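Local coordinates for protein heavy metal cation tricomponent efflux pump ZneA(CzcA-like) (Cupriavidus metallidurans, PDB 4K0J) that exports zinc ions in exchange for protons, as the inner-membrane pump of a tricomponent heavy-metal efflux system of the RND superfamily, at residues C[23-28]-C[371-375]; C[159-164]-C[301-306]; C[231-235]-C[744-748]; C[697-703]-C[809-815]; C[870-874]-C[884-888]. All coordinates share one frame; numbering follows the deposited sequence.

In the fold
Three regions of the pump are represented. Interactions 1 and 5 join transmembrane helices, each by apolar packing without a polar bond between its segments, but on different helix pairs, their centres about 34 Å apart; interaction 1 is a surface contact and interaction 5 is partly buried. Interactions 2 and 4 belong to two separate alpha-beta subdomains that correspond to parts of the AcrB porter domain: interaction 2 pairs the two helices of one, adding a salt bridge to its leucine packing, whereas the buried interaction 4 pairs strands of the other through backbone bonds flanked by charged side chains. Farthest from the membrane helices, interaction 3 joins a loop to an edge strand where a neighbouring subunit approaches.

Interaction 1 of 5, residues C[23-28]-C[371-375]; sequences VALYGW and LMAFI
Leu371 is the main bump of this helix crossing, and it lands in the shallow groove that runs past Ala24, Gly27 and Trp28. Its CG is anti to its own carbonyl carbon (chi1 -66°), which sends the forked end across the facing helix. One prong, CD1, rests 3.4 Å from Ala24 O, while the other, CD2, lies 3.5 Å from Trp28 N. Those two backbone atoms are bonded to each other within helix 23-28, so the methyls meet a surface whose polar groups are satisfied. The groove exists because Gly27 has no side chain: its CA comes within 4.1 Å of Leu371 CA, and the axes of the two short segments approach to 7.6 Å at an angle of 58°. Smaller bumps close the flanks. Val23 CG1 reaches Met372 CG at 3.8 Å, with the sulfur a little farther from the valine branch. Beside the glycine, Tyr26 meets Ile375, whose CD1 lies 3.8 Å from Tyr26 CD2, the two side chains crossing at about a right angle. Phe374 presents a ring edge to Gly27 O and meets the ring of Trp31. Helix 463-479 packs against Met372 and Ala373. Close crossing of two helices at a small residue, with a branched side chain laid over it, is a common way of packing transmembrane helices, here the first and third of the twelve predicted.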
# COMPACT_ATOMS: atom_id res chain seq x y z
N VAL C 23 -32.38 2.84 -17.51
CA VAL C 23 -31.93 3.09 -16.15
C VAL C 23 -32.67 2.15 -15.21
O VAL C 23 -32.17 1.80 -14.14
CB VAL C 23 -32.17 4.55 -15.73
CG1 VAL C 23 -31.64 4.81 -14.33
CG2 VAL C 23 -31.50 5.49 -16.72
N ALA C 24 -33.87 1.73 -15.61
CA ALA C 24 -34.62 0.75 -14.84
C ALA C 24 -33.90 -0.59 -14.84
O ALA C 24 -33.67 -1.19 -13.78
CB ALA C 24 -36.04 0.61 -15.38
N LEU C 25 -33.54 -1.07 -16.02
CA LEU C 25 -32.82 -2.33 -16.15
C LEU C 25 -31.46 -2.29 -15.45
O LEU C 25 -31.11 -3.21 -14.70
CB LEU C 25 -32.66 -2.73 -17.62
CG LEU C 25 -33.93 -3.09 -18.38
CD1 LEU C 25 -33.61 -3.54 -19.79
CD2 LEU C 25 -34.71 -4.17 -17.65
N TYR C 26 -30.70 -1.23 -15.69
CA TYR C 26 -29.38 -1.10 -15.07
C TYR C 26 -29.50 -0.85 -13.58
O TYR C 26 -28.54 -1.02 -12.85
CB TYR C 26 -28.57 0.03 -15.72
CG TYR C 26 -27.08 -0.07 -15.45
CD1 TYR C 26 -26.50 -1.29 -15.12
CD2 TYR C 26 -26.26 1.05 -15.53
CE1 TYR C 26 -25.14 -1.38 -14.87
CE2 TYR C 26 -24.90 0.96 -15.29
CZ TYR C 26 -24.34 -0.26 -14.96
OH TYR C 26 -22.99 -0.35 -14.71
N GLY C 27 -30.68 -0.43 -13.14
CA GLY C 27 -30.94 -0.20 -11.73
C GLY C 27 -31.21 -1.51 -11.03
O GLY C 27 -30.71 -1.76 -9.93
N TRP C 28 -32.01 -2.36 -11.68
CA TRP C 28 -32.26 -3.70 -11.19
C TRP C 28 -30.96 -4.49 -11.14
O TRP C 28 -30.66 -5.19 -10.16
CB TRP C 28 -33.29 -4.40 -12.09
CG TRP C 28 -33.48 -5.86 -11.81
CD1 TRP C 28 -33.22 -6.90 -12.66
CD2 TRP C 28 -33.99 -6.45 -10.60
NE1 TRP C 28 -33.52 -8.09 -12.06
CE2 TRP C 28 -34.00 -7.85 -10.79
CE3 TRP C 28 -34.43 -5.93 -9.38
CZ2 TRP C 28 -34.43 -8.73 -9.80
CZ3 TRP C 28 -34.86 -6.81 -8.40
CH2 TRP C 28 -34.85 -8.20 -8.62
N LEU C 371 -34.31 2.51 -8.32
CA LEU C 371 -33.43 1.93 -9.33
C LEU C 371 -32.41 2.96 -9.81
O LEU C 371 -31.30 2.62 -10.20
CB LEU C 371 -34.25 1.43 -10.52
CG LEU C 371 -35.15 0.25 -10.15
CD1 LEU C 371 -35.89 -0.27 -11.36
CD2 LEU C 371 -34.31 -0.85 -9.51
N MET C 372 -32.80 4.23 -9.76
CA MET C 372 -31.96 5.31 -10.23
C MET C 372 -31.00 5.75 -9.13
O MET C 372 -30.12 6.58 -9.36
CB MET C 372 -32.83 6.48 -10.68
CG MET C 372 -32.19 7.42 -11.67
SD MET C 372 -33.45 8.17 -12.72
CE MET C 372 -34.74 8.48 -11.53
N ALA C 373 -31.17 5.19 -7.94
CA ALA C 373 -30.29 5.49 -6.82
C ALA C 373 -29.33 4.34 -6.58
O ALA C 373 -28.21 4.54 -6.09
CB ALA C 373 -31.10 5.79 -5.57
N PHE C 374 -29.76 3.13 -6.92
CA PHE C 374 -28.93 1.94 -6.78
C PHE C 374 -27.68 2.06 -7.64
O PHE C 374 -26.57 1.77 -7.19
CB PHE C 374 -29.71 0.69 -7.19
CG PHE C 374 -30.84 0.35 -6.26
CD1 PHE C 374 -31.93 -0.37 -6.71
CD2 PHE C 374 -30.80 0.75 -4.94
CE1 PHE C 374 -32.97 -0.68 -5.85
CE2 PHE C 374 -31.84 0.44 -4.08
CZ PHE C 374 -32.92 -0.27 -4.53
N ILE C 375 -27.88 2.49 -8.88
CA ILE C 375 -26.79 2.67 -9.84
C ILE C 375 -25.70 3.60 -9.29
O ILE C 375 -24.51 3.29 -9.38
CB ILE C 375 -27.32 3.20 -11.20
CG1 ILE C 375 -26.17 3.73 -12.06
CG2 ILE C 375 -28.37 4.28 -10.99
CD1 ILE C 375 -26.60 4.20 -13.43

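Interaction 2 of 5, residues C[159-164]-C[301-306]; sequences KVIPRL and AAVRDL
Arg163 NE donates to Asp305 OD2 at 3.1 Å, and the N-H points almost straight at the oxygen (168°). The carboxylate oxygen lies in the guanidinium plane but is approached on its anti side. The sound bond is the one from NE, and the two flat groups, 61° apart, are too far turned for a coplanar, two-pronged pairing. The other oxygen, Asp305 OD1, accepts from Asn309 one turn further along the same helix, which should help to hold the carboxylate in place. Arg163 gets there by leaving its helix with CG anti to the backbone N and then bending at chi2. That bend lays the aliphatic part against Leu306, with CG 3.8 Å from Leu306 CD2, and spreads one guanidinium face over Ala302. A long side chain with an oily stem and a charged end suits this place: it fits as a knob among Ala301, Ala302, Asp305 and Leu306. Beneath it the contact is apolar. Leu164 CD2 touches Ala302 CB at 3.6 Å and Val303 CG2 at 3.8 Å, while Leu306 CD1 meets Val160 CG1 at 3.7 Å. Tyr138 and Tyr140 of strand 135-143 cover the buried side, under Val160, Leu164 and Val303. The two short segments run roughly antiparallel, their axes at 149°, on the sheet formed by strands 135-143, 170-177, 280-287 and 316-319, the two beta-alpha-beta units of a ferredoxin-like subdomain corresponding to PN2 in the porter domain of AcrB.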
# COMPACT_ATOMS: atom_id res chain seq x y z
N LYS C 159 -9.90 -31.79 11.01
CA LYS C 159 -10.91 -31.87 9.95
C LYS C 159 -11.67 -30.56 9.80
O LYS C 159 -11.61 -29.91 8.76
CB LYS C 159 -11.89 -33.02 10.21
CG LYS C 159 -11.23 -34.38 10.34
CD LYS C 159 -10.39 -34.71 9.12
CE LYS C 159 -9.79 -36.10 9.21
NZ LYS C 159 -10.84 -37.16 9.23
N VAL C 160 -12.39 -30.17 10.85
CA VAL C 160 -13.36 -29.08 10.78
C VAL C 160 -12.71 -27.72 10.55
O VAL C 160 -13.04 -27.02 9.58
CB VAL C 160 -14.21 -29.02 12.05
CG1 VAL C 160 -15.18 -27.86 11.99
CG2 VAL C 160 -14.97 -30.32 12.24
N ILE C 161 -11.81 -27.35 11.44
CA ILE C 161 -11.11 -26.08 11.30
C ILE C 161 -10.29 -26.00 10.02
O ILE C 161 -10.43 -25.02 9.28
CB ILE C 161 -10.27 -25.72 12.54
CG1 ILE C 161 -11.18 -25.51 13.76
CG2 ILE C 161 -9.45 -24.47 12.28
CD1 ILE C 161 -10.44 -25.35 15.09
N PRO C 162 -9.46 -27.02 9.72
CA PRO C 162 -8.73 -26.94 8.45
C PRO C 162 -9.65 -26.75 7.24
O PRO C 162 -9.22 -26.17 6.23
CB PRO C 162 -8.02 -28.29 8.36
CG PRO C 162 -7.86 -28.72 9.77
CD PRO C 162 -9.08 -28.22 10.49
N ARG C 163 -10.89 -27.20 7.35
CA ARG C 163 -11.83 -27.08 6.25
C ARG C 163 -12.42 -25.67 6.18
O ARG C 163 -12.37 -25.02 5.14
CB ARG C 163 -12.94 -28.12 6.38
CG ARG C 163 -14.04 -28.03 5.32
CD ARG C 163 -13.49 -28.25 3.91
NE ARG C 163 -14.54 -28.15 2.90
CZ ARG C 163 -14.94 -27.01 2.34
NH1 ARG C 163 -14.39 -25.87 2.70
NH2 ARG C 163 -15.91 -27.02 1.43
N LEU C 164 -12.98 -25.22 7.29
CA LEU C 164 -13.59 -23.90 7.34
C LEU C 164 -12.57 -22.80 7.06
O LEU C 164 -12.94 -21.71 6.64
CB LEU C 164 -14.26 -23.67 8.70
CG LEU C 164 -15.46 -24.57 8.99
CD1 LEU C 164 -15.82 -24.47 10.45
CD2 LEU C 164 -16.64 -24.18 8.13
N ALA C 301 -21.52 -23.93 2.66
CA ALA C 301 -21.00 -24.98 1.79
C ALA C 301 -20.02 -25.87 2.54
O ALA C 301 -20.12 -27.10 2.49
CB ALA C 301 -20.33 -24.36 0.57
N ALA C 302 -19.08 -25.24 3.24
CA ALA C 302 -18.06 -25.97 3.99
C ALA C 302 -18.66 -26.88 5.07
O ALA C 302 -18.41 -28.08 5.09
CB ALA C 302 -17.08 -25.01 4.61
N VAL C 303 -19.45 -26.28 5.96
CA VAL C 303 -20.15 -27.01 7.01
C VAL C 303 -20.93 -28.19 6.46
O VAL C 303 -20.82 -29.32 6.96
CB VAL C 303 -21.11 -26.08 7.75
CG1 VAL C 303 -21.99 -26.87 8.71
CG2 VAL C 303 -20.35 -25.00 8.48
N ARG C 304 -21.73 -27.93 5.42
CA ARG C 304 -22.51 -28.97 4.75
C ARG C 304 -21.61 -30.11 4.31
O ARG C 304 -21.88 -31.27 4.62
CB ARG C 304 -23.26 -28.41 3.55
CG ARG C 304 -24.74 -28.76 3.51
CD ARG C 304 -25.35 -28.44 2.15
NE ARG C 304 -24.85 -27.19 1.58
CZ ARG C 304 -25.37 -25.99 1.83
NH1 ARG C 304 -26.42 -25.88 2.64
NH2 ARG C 304 -24.85 -24.90 1.28
N ASP C 305 -20.54 -29.77 3.59
CA ASP C 305 -19.53 -30.74 3.15
C ASP C 305 -18.97 -31.57 4.30
O ASP C 305 -18.72 -32.77 4.16
CB ASP C 305 -18.39 -30.02 2.43
CG ASP C 305 -17.32 -30.96 1.92
OD1 ASP C 305 -17.63 -32.15 1.67
OD2 ASP C 305 -16.17 -30.51 1.75
N LEU C 306 -18.78 -30.93 5.45
CA LEU C 306 -18.27 -31.61 6.62
C LEU C 306 -19.25 -32.65 7.12
O LEU C 306 -18.88 -33.79 7.38
CB LEU C 306 -17.92 -30.62 7.73
CG LEU C 306 -16.60 -29.87 7.56
CD1 LEU C 306 -16.40 -28.90 8.70
CD2 LEU C 306 -15.44 -30.85 7.49

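Interaction 3 of 5, residues C[231-235]-C[744-748]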
# COMPACT_ATOMS: atom_id res chain seq x y z
N GLY C 231 14.66 -41.41 12.04
CA GLY C 231 14.81 -41.41 13.49
C GLY C 231 13.71 -40.63 14.17
O GLY C 231 13.76 -40.39 15.37
N LEU C 232 12.71 -40.23 13.39
CA LEU C 232 11.56 -39.51 13.91
C LEU C 232 10.72 -40.43 14.79
O LEU C 232 10.36 -41.53 14.38
CB LEU C 232 10.72 -38.96 12.75
CG LEU C 232 9.68 -37.89 13.06
CD1 LEU C 232 10.36 -36.60 13.51
CD2 LEU C 232 8.80 -37.64 11.85
N ILE C 233 10.42 -39.99 16.01
CA ILE C 233 9.60 -40.78 16.94
C ILE C 233 8.16 -40.86 16.44
O ILE C 233 7.62 -39.88 15.92
CB ILE C 233 9.66 -40.20 18.38
CG1 ILE C 233 8.86 -41.07 19.34
CG2 ILE C 233 9.17 -38.76 18.41
CD1 ILE C 233 8.71 -40.47 20.70
N ARG C 234 7.54 -42.03 16.58
CA ARG C 234 6.23 -42.28 15.96
C ARG C 234 5.12 -42.53 16.96
O ARG C 234 3.98 -42.14 16.75
CB ARG C 234 6.30 -43.47 14.99
CG ARG C 234 7.10 -43.22 13.73
CD ARG C 234 6.47 -42.14 12.86
NE ARG C 234 7.27 -41.88 11.67
CZ ARG C 234 7.14 -40.79 10.90
NH1 ARG C 234 6.25 -39.86 11.21
NH2 ARG C 234 7.91 -40.64 9.83
N ASN C 235 5.46 -43.20 18.05
CA ASN C 235 4.47 -43.46 19.08
C ASN C 235 5.16 -43.67 20.42
O ASN C 235 6.37 -43.87 20.46
CB ASN C 235 3.60 -44.66 18.72
CG ASN C 235 4.42 -45.90 18.38
OD1 ASN C 235 5.61 -45.96 18.65
ND2 ASN C 235 3.77 -46.89 17.78
N GLN C 744 8.34 -32.77 19.55
CA GLN C 744 7.13 -32.77 18.72
C GLN C 744 7.02 -33.98 17.78
O GLN C 744 7.66 -34.02 16.73
CB GLN C 744 7.05 -31.48 17.91
CG GLN C 744 5.87 -31.42 16.96
CD GLN C 744 5.87 -30.15 16.13
OE1 GLN C 744 6.90 -29.50 15.96
NE2 GLN C 744 4.70 -29.78 15.62
N VAL C 745 6.20 -34.95 18.17
CA VAL C 745 6.00 -36.17 17.41
C VAL C 745 4.96 -35.95 16.31
O VAL C 745 3.93 -35.33 16.54
CB VAL C 745 5.56 -37.32 18.34
CG1 VAL C 745 4.46 -36.84 19.26
CG2 VAL C 745 5.08 -38.52 17.55
N PHE C 746 5.23 -36.47 15.11
CA PHE C 746 4.32 -36.34 13.98
C PHE C 746 3.57 -37.63 13.68
O PHE C 746 4.15 -38.71 13.70
CB PHE C 746 5.09 -35.92 12.72
CG PHE C 746 5.70 -34.55 12.81
CD1 PHE C 746 5.05 -33.45 12.28
CD2 PHE C 746 6.94 -34.37 13.40
CE1 PHE C 746 5.62 -32.20 12.35
CE2 PHE C 746 7.51 -33.12 13.47
CZ PHE C 746 6.85 -32.03 12.94
N VAL C 747 2.27 -37.51 13.40
CA VAL C 747 1.46 -38.65 12.97
C VAL C 747 0.56 -38.21 11.82
O VAL C 747 -0.38 -37.44 12.02
CB VAL C 747 0.59 -39.21 14.11
CG1 VAL C 747 -0.36 -40.27 13.57
CG2 VAL C 747 1.45 -39.80 15.20
N GLU C 748 0.87 -38.70 10.62
CA GLU C 748 0.23 -38.24 9.38
C GLU C 748 0.40 -36.74 9.16
O GLU C 748 1.52 -36.22 9.16
CB GLU C 748 -1.26 -38.62 9.35
CG GLU C 748 -1.53 -40.11 9.50
CD GLU C 748 -1.08 -40.93 8.30
OE1 GLU C 748 -1.27 -42.17 8.34
OE2 GLU C 748 -0.54 -40.36 7.32
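Ile233 and Val745 mark the nearest backbone approach, CA to CA 5.9 Å, between an irregular loop and the last residues of strand 741-747. Segment 231-235 is not a regular strand and pairs no backbone N-H with its neighbour; it leans on it with side chains and carbonyls. Strands 182-187, 259-263, 741-747 and 750-758 form a mixed sheet in the region that corresponds to the docking domain of AcrB, and the loop follows the long hairpin strand 223-230. Ile233 CG2 packs against Val745 CB at 3.9 Å, two beta-branched side chains that give compact apolar surfaces. Val745 CG2, anti to its backbone N, also lies beside Ile233 O. On the residue before, Leu232 sets both methyls near Phe746 CD2, each about 4.1 Å from it. Asn210 and Asn212 accept from backbone N atoms of the loop. Gln63 of the second subunit packs on Leu232 and Phe746 and accepts a weak bond from Arg234 NH1. The long arginine starts away from the strand and bends back at chi2 (-64°), so that the same NH1 donates weakly to Phe746 O, 3.5 Å away at 144°, with the carbonyl oxygen in the guanidinium plane.

Interaction 4 of 5, residues C[697-703]-C[809-815]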
# COMPACT_ATOMS: atom_id res chain seq x y z
N GLN C 697 -27.15 -0.48 36.40
CA GLN C 697 -27.70 -1.81 36.62
C GLN C 697 -26.68 -2.80 37.16
O GLN C 697 -26.82 -3.28 38.28
CB GLN C 697 -28.35 -2.34 35.34
CG GLN C 697 -29.49 -3.30 35.61
CD GLN C 697 -30.74 -2.62 36.13
OE1 GLN C 697 -30.77 -1.40 36.29
NE2 GLN C 697 -31.78 -3.40 36.40
N ASP C 698 -25.67 -3.12 36.36
CA ASP C 698 -24.59 -3.96 36.84
C ASP C 698 -23.38 -3.07 37.09
O ASP C 698 -23.18 -2.11 36.36
CB ASP C 698 -24.24 -5.03 35.80
CG ASP C 698 -25.47 -5.74 35.25
OD1 ASP C 698 -26.07 -6.56 35.99
OD2 ASP C 698 -25.83 -5.49 34.08
N VAL C 699 -22.62 -3.36 38.15
CA VAL C 699 -21.39 -2.63 38.45
C VAL C 699 -20.34 -3.56 39.04
O VAL C 699 -20.61 -4.23 40.03
CB VAL C 699 -21.61 -1.47 39.46
CG1 VAL C 699 -20.27 -0.97 39.99
CG2 VAL C 699 -22.39 -0.33 38.84
N ILE C 700 -19.15 -3.59 38.45
CA ILE C 700 -18.06 -4.40 39.00
C ILE C 700 -16.69 -3.81 38.70
O ILE C 700 -16.55 -2.94 37.85
CB ILE C 700 -18.09 -5.84 38.49
CG1 ILE C 700 -18.81 -5.92 37.15
CG2 ILE C 700 -18.76 -6.75 39.51
CD1 ILE C 700 -19.13 -7.33 36.70
N ILE C 701 -15.67 -4.29 39.41
CA ILE C 701 -14.29 -3.93 39.10
C ILE C 701 -13.76 -4.95 38.11
O ILE C 701 -13.61 -6.12 38.45
CB ILE C 701 -13.40 -3.92 40.35
CG1 ILE C 701 -13.78 -2.77 41.28
CG2 ILE C 701 -11.92 -3.81 39.96
CD1 ILE C 701 -12.85 -2.61 42.47
N ASP C 702 -13.49 -4.50 36.89
CA ASP C 702 -13.05 -5.37 35.82
C ASP C 702 -11.82 -6.19 36.21
O ASP C 702 -11.80 -7.41 36.03
CB ASP C 702 -12.76 -4.56 34.55
CG ASP C 702 -12.80 -5.41 33.29
OD1 ASP C 702 -13.77 -6.19 33.13
OD2 ASP C 702 -11.86 -5.31 32.47
N GLN C 703 -10.80 -5.52 36.75
CA GLN C 703 -9.60 -6.20 37.21
C GLN C 703 -9.89 -7.07 38.44
O GLN C 703 -10.34 -6.58 39.48
CB GLN C 703 -8.48 -5.21 37.52
CG GLN C 703 -7.91 -4.51 36.31
CD GLN C 703 -8.81 -3.41 35.79
OE1 GLN C 703 -9.90 -3.18 36.32
NE2 GLN C 703 -8.36 -2.71 34.76
N THR C 809 -10.69 -0.63 36.36
CA THR C 809 -11.90 -0.29 35.63
C THR C 809 -13.16 -0.69 36.36
O THR C 809 -13.37 -1.86 36.69
CB THR C 809 -11.92 -0.98 34.26
OG1 THR C 809 -10.66 -0.79 33.61
CG2 THR C 809 -13.04 -0.41 33.40
N VAL C 810 -14.02 0.29 36.63
CA VAL C 810 -15.33 -0.01 37.17
C VAL C 810 -16.32 -0.08 36.01
O VAL C 810 -16.83 0.95 35.57
CB VAL C 810 -15.79 1.04 38.19
CG1 VAL C 810 -17.13 0.64 38.78
CG2 VAL C 810 -14.76 1.22 39.29
N ARG C 811 -16.57 -1.28 35.51
CA ARG C 811 -17.48 -1.44 34.40
C ARG C 811 -18.94 -1.54 34.86
O ARG C 811 -19.22 -2.12 35.92
CB ARG C 811 -17.07 -2.62 33.52
CG ARG C 811 -17.31 -4.00 34.08
CD ARG C 811 -16.96 -5.04 33.03
NE ARG C 811 -17.55 -6.35 33.29
CZ ARG C 811 -16.90 -7.35 33.86
NH1 ARG C 811 -15.64 -7.20 34.25
NH2 ARG C 811 -17.51 -8.52 34.05
N LEU C 812 -19.84 -0.97 34.07
CA LEU C 812 -21.25 -0.83 34.44
C LEU C 812 -22.19 -0.58 33.25
O LEU C 812 -21.80 0.07 32.28
CB LEU C 812 -21.43 0.29 35.47
CG LEU C 812 -21.33 1.73 34.96
CD1 LEU C 812 -22.17 2.65 35.83
CD2 LEU C 812 -19.88 2.21 34.93
N ASN C 813 -23.42 -1.07 33.33
CA ASN C 813 -24.40 -0.87 32.25
C ASN C 813 -25.47 0.18 32.56
O ASN C 813 -25.95 0.28 33.69
CB ASN C 813 -25.07 -2.20 31.89
CG ASN C 813 -24.09 -3.22 31.34
OD1 ASN C 813 -23.16 -2.87 30.62
ND2 ASN C 813 -24.29 -4.48 31.69
N LEU C 814 -25.85 0.95 31.54
CA LEU C 814 -26.79 2.06 31.70
C LEU C 814 -28.25 1.61 31.81
O LEU C 814 -29.12 2.41 32.13
CB LEU C 814 -26.64 3.05 30.55
CG LEU C 814 -26.34 2.52 29.14
CD1 LEU C 814 -27.49 1.71 28.55
CD2 LEU C 814 -25.96 3.66 28.20
N ARG C 815 -28.49 0.33 31.54
CA ARG C 815 -29.83 -0.24 31.48
C ARG C 815 -30.70 0.07 32.70
O ARG C 815 -30.23 -0.00 33.83
CB ARG C 815 -29.74 -1.76 31.28
CG ARG C 815 -31.04 -2.52 31.50
CD ARG C 815 -30.87 -3.98 31.14
NE ARG C 815 -29.65 -4.54 31.72
CZ ARG C 815 -29.61 -5.22 32.86
NH1 ARG C 815 -28.46 -5.69 33.32
NH2 ARG C 815 -30.73 -5.43 33.55
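Asp698 places its CG anti to the carbonyl carbon (chi1 -47°) and Arg815 bends its chain at chi3 (47°), which brings Asp698 OD2 to Arg815 NH1 at 2.7 Å, a salt bridge. Both residues flank an antiparallel strand pair at the edge of a four-stranded sheet, part of the ferredoxin-like subdomain that corresponds to PC2 of AcrB. OD2 has a second partner, Asn813 ND2, which donates a hydrogen bond at 3.0 Å on the anti side, tilted 19° from the carboxylate plane. Gln697 CG covers one face of the Arg815 guanidinium, whose NH2 is paired with Glu632. Within the strands the backbones pair at Ile700 and Arg811, Ile700 N reaching Arg811 O at 2.9 Å with a weak return bond; Gln697 N to Asn813 O and Asn813 N to Asp698 O continue the pairing. Beta-branched residues suit these strands: Val699 CG1 meets Val810 CG1 at 3.7 Å, on the face covered by helix 676-690. On the other face, Ile700 CD1 lies over one side of the Arg811 guanidinium, with Asp702 OD1 at its edge, modelled too close to be trusted in detail. Asp702 N donates to Thr809 O at 2.7 Å. The Gln703 amide, whose NE2 also bonds Thr800, grips Thr809 twice: OE1 accepts from Thr809 N at 2.7 Å, and NE2 donates to Thr809 OG1 at 3.2 Å, nearly in the amide plane.

Interaction 5 of 5, residues C[870-874]-C[884-888]; sequences MFVLL and PALIL
Leu874, Phe871 and Leu888 bury the most surface here, and they interlock round Pro884. Leu874, just after helix 848-873, points at the other segment: its side chain slides past that of Leu888 in the opposite direction, CD2 3.6 Å from Leu888 CD1, and CD2 also lies 3.8 Å from Ile887 CB. Its CB touches Pro884 CB, whose ring also lies close to Leu874 O. Phe871 carries its ring outward with CG anti to the backbone N (chi1 -177°), which lays it alongside Pro884 and Leu888. The proline then sits over one ring face, CG 4.0 Å from the centroid of Phe871 and 29° off the normal, a CH-pi contact. Proline suits this spot: its compact, rigid ring offers slightly polarised C-H groups to the aromatic face. Leu888 completes the packing from one turn later, setting CD2 at the ring edge, 3.5 Å from Phe871 CD2, while CD1 turns inward to Leu874. A leucine fork fits between the two because each prong has its own neighbour. The segments belong to predicted transmembrane helices, joined through a short connection that is partly unmodelled. Around them, helix 433-447 packs on Leu873 and Leu874, helix 911-939 covers Leu874 and Ile887, and helix 1007-1015 lies against Leu886 within the membrane bundle.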
# COMPACT_ATOMS: atom_id res chain seq x y z
N MET C 870 -29.34 26.82 3.73
CA MET C 870 -30.80 26.78 3.66
C MET C 870 -31.38 28.18 3.50
O MET C 870 -32.30 28.39 2.72
CB MET C 870 -31.38 26.11 4.90
CG MET C 870 -32.90 26.06 4.93
SD MET C 870 -33.52 25.20 6.39
CE MET C 870 -32.84 23.56 6.13
N PHE C 871 -30.83 29.13 4.24
CA PHE C 871 -31.24 30.53 4.11
C PHE C 871 -30.70 31.08 2.80
O PHE C 871 -31.35 31.90 2.15
CB PHE C 871 -30.72 31.35 5.28
CG PHE C 871 -31.16 32.79 5.27
CD1 PHE C 871 -30.38 33.76 4.65
CD2 PHE C 871 -32.33 33.17 5.89
CE1 PHE C 871 -30.78 35.08 4.64
CE2 PHE C 871 -32.73 34.49 5.89
CZ PHE C 871 -31.96 35.45 5.26
N VAL C 872 -29.51 30.62 2.41
CA VAL C 872 -28.88 31.07 1.18
C VAL C 872 -29.67 30.65 -0.05
O VAL C 872 -29.91 31.46 -0.95
CB VAL C 872 -27.42 30.58 1.08
CG1 VAL C 872 -26.94 30.62 -0.36
CG2 VAL C 872 -26.53 31.43 1.96
N LEU C 873 -30.08 29.39 -0.09
CA LEU C 873 -30.95 28.92 -1.17
C LEU C 873 -32.29 29.66 -1.11
O LEU C 873 -32.83 30.07 -2.14
CB LEU C 873 -31.18 27.41 -1.06
CG LEU C 873 -29.98 26.53 -1.39
CD1 LEU C 873 -30.31 25.07 -1.21
CD2 LEU C 873 -29.50 26.81 -2.81
N LEU C 874 -32.80 29.85 0.10
CA LEU C 874 -34.06 30.55 0.30
C LEU C 874 -33.92 32.06 0.15
O LEU C 874 -34.87 32.79 0.39
CB LEU C 874 -34.65 30.21 1.67
CG LEU C 874 -35.83 29.24 1.62
CD1 LEU C 874 -35.52 28.07 0.71
CD2 LEU C 874 -36.19 28.75 3.02
N PRO C 884 -36.55 35.40 4.04
CA PRO C 884 -36.47 33.94 4.07
C PRO C 884 -36.59 33.42 5.50
O PRO C 884 -36.91 32.24 5.69
CB PRO C 884 -35.07 33.65 3.53
CG PRO C 884 -34.64 34.90 2.85
CD PRO C 884 -35.27 36.00 3.62
N ALA C 885 -36.33 34.28 6.47
CA ALA C 885 -36.43 33.91 7.88
C ALA C 885 -37.82 33.40 8.20
O ALA C 885 -37.99 32.48 9.01
CB ALA C 885 -36.08 35.11 8.76
N LEU C 886 -38.82 33.99 7.55
CA LEU C 886 -40.21 33.57 7.68
C LEU C 886 -40.34 32.08 7.43
O LEU C 886 -40.97 31.36 8.21
CB LEU C 886 -41.07 34.36 6.69
CG LEU C 886 -42.59 34.42 6.89
CD1 LEU C 886 -43.15 35.63 6.16
CD2 LEU C 886 -43.28 33.15 6.42
N ILE C 887 -39.75 31.61 6.34
CA ILE C 887 -39.83 30.21 5.97
C ILE C 887 -38.92 29.36 6.85
O ILE C 887 -39.25 28.23 7.19
CB ILE C 887 -39.46 29.99 4.49
CG1 ILE C 887 -40.03 31.11 3.63
CG2 ILE C 887 -39.95 28.62 4.01
CD1 ILE C 887 -39.77 30.93 2.15
N LEU C 888 -37.77 29.93 7.20
CA LEU C 888 -36.80 29.24 8.05
C LEU C 888 -37.41 28.86 9.40
O LEU C 888 -37.09 27.81 9.95
CB LEU C 888 -35.57 30.11 8.28
CG LEU C 888 -34.30 29.74 7.51
CD1 LEU C 888 -34.49 29.94 6.02
CD2 LEU C 888 -33.11 30.54 8.02